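Local coordinates for protein tRNA dimethylallyltransferase (Bacillus halodurans, PDB 3EXA) that probably transfers a dimethylallyl group from dimethylallyl diphosphate to the adenine at position 37 of tRNAs that read codons beginning with uridine, at residues G42-G46 with T47-T51. Residues are numbered along the deposited sequence; the frame is centred on the assembly and turned at random.
Sequences GMDIG and TAKIT
Lys-49 NZ is gripped by several oxygens. Lys-49 NZ forms a salt bridge with Asp-44 OD1 at 2.9 Å, meeting that oxygen nearly along its C-O axis. A weak hydrogen bond, 3.2 Å long, runs from Lys-49 NZ to Met-43 O. Asp-64 adds a second carboxylate and Tyr-40 O a further acceptor. The lysine reaches back because CG lies anti to the backbone N (chi1 -165°) and the chain bends at chi3, which brings CD and CE past Asp-44 OD1. With an alanine in place of Lys-49, Asp-44 and Asp-64 would probably lose their shared positive partner. Met-43 O also lies 2.8 Å from Thr-47 OG1, which hydrogen-bonds with Gln-38 OE1 too. Thr-47 CG2 rests against Met-43 CB at 4.0 Å. The backbone closes the bend: Ala-48 N bonds to Ile-45 O at 3.0 Å, and Lys-49 N bonds to Asp-44 O at 3.0 Å. Glu-223 accepts bonds from Ile-45 N and Gly-46 N. With Ala-48 in the left-handed conformation, these two backbone bonds make a Schellman motif, which includes the type I turn Ile-45 to Ala-48, in the loop between strand 29-33 and helix 52-55, near the predicted ATP-binding P-loop.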
# COMPACT_ATOMS: atom_id res chain seq x y z
N GLY A 42 -20.39 9.46 27.04
CA GLY A 42 -20.15 10.66 27.82
C GLY A 42 -20.57 11.89 27.04
O GLY A 42 -20.55 13.01 27.56
N MSE A 43 -20.92 11.66 25.77
CA MSE A 43 -21.37 12.71 24.86
C MSE A 43 -22.81 12.38 24.50
O MSE A 43 -23.10 11.83 23.44
CB MSE A 43 -20.49 12.70 23.60
CG MSE A 43 -19.06 13.20 23.86
SE MSE A 43 -17.76 12.84 22.47
CE MSE A 43 -17.98 14.37 21.32
N ASP A 44 -23.72 12.71 25.41
CA ASP A 44 -25.13 12.40 25.19
C ASP A 44 -25.92 13.59 24.67
O ASP A 44 -26.73 13.46 23.74
CB ASP A 44 -25.75 11.91 26.50
CG ASP A 44 -24.94 10.79 27.15
OD1 ASP A 44 -24.56 9.84 26.43
OD2 ASP A 44 -24.70 10.86 28.37
N ILE A 45 -25.69 14.76 25.24
CA ILE A 45 -26.40 15.96 24.84
C ILE A 45 -26.03 16.44 23.45
O ILE A 45 -26.88 16.54 22.57
CB ILE A 45 -26.16 17.09 25.83
CG1 ILE A 45 -26.65 16.65 27.21
CG2 ILE A 45 -26.87 18.34 25.36
CD1 ILE A 45 -26.19 17.53 28.33
N GLY A 46 -24.76 16.75 23.25
CA GLY A 46 -24.32 17.23 21.94
C GLY A 46 -24.63 16.30 20.78
O GLY A 46 -24.68 16.73 19.64
N THR A 47 -24.84 15.02 21.06
CA THR A 47 -25.11 14.11 19.96
C THR A 47 -26.56 13.68 19.87
O THR A 47 -26.91 12.81 19.05
CB THR A 47 -24.21 12.86 20.05
OG1 THR A 47 -24.68 12.01 21.10
CG2 THR A 47 -22.78 13.26 20.35
N ALA A 48 -27.43 14.28 20.68
CA ALA A 48 -28.85 13.95 20.68
C ALA A 48 -29.02 12.44 20.77
O ALA A 48 -29.80 11.84 20.03
CB ALA A 48 -29.52 14.47 19.42
N LYS A 49 -28.26 11.83 21.69
CA LYS A 49 -28.29 10.39 21.90
C LYS A 49 -29.68 9.92 22.31
O LYS A 49 -30.35 10.56 23.13
CB LYS A 49 -27.26 10.01 22.96
CG LYS A 49 -26.94 8.52 23.02
CD LYS A 49 -25.70 8.25 23.86
CE LYS A 49 -24.43 8.79 23.20
NZ LYS A 49 -23.26 8.73 24.11
N ILE A 50 -30.12 8.81 21.74
CA ILE A 50 -31.42 8.25 22.06
C ILE A 50 -31.44 7.75 23.51
O ILE A 50 -30.46 7.18 23.98
CB ILE A 50 -31.80 7.07 21.14
CG1 ILE A 50 -33.14 6.48 21.57
CG2 ILE A 50 -30.72 5.99 21.20
CD1 ILE A 50 -33.70 5.44 20.63
N THR A 51 -32.55 7.97 24.19
CA THR A 51 -32.67 7.53 25.58
C THR A 51 -33.26 6.13 25.67
O THR A 51 -33.88 5.65 24.73
CB THR A 51 -33.55 8.50 26.37
OG1 THR A 51 -34.87 8.51 25.82
CG2 THR A 51 -32.97 9.91 26.30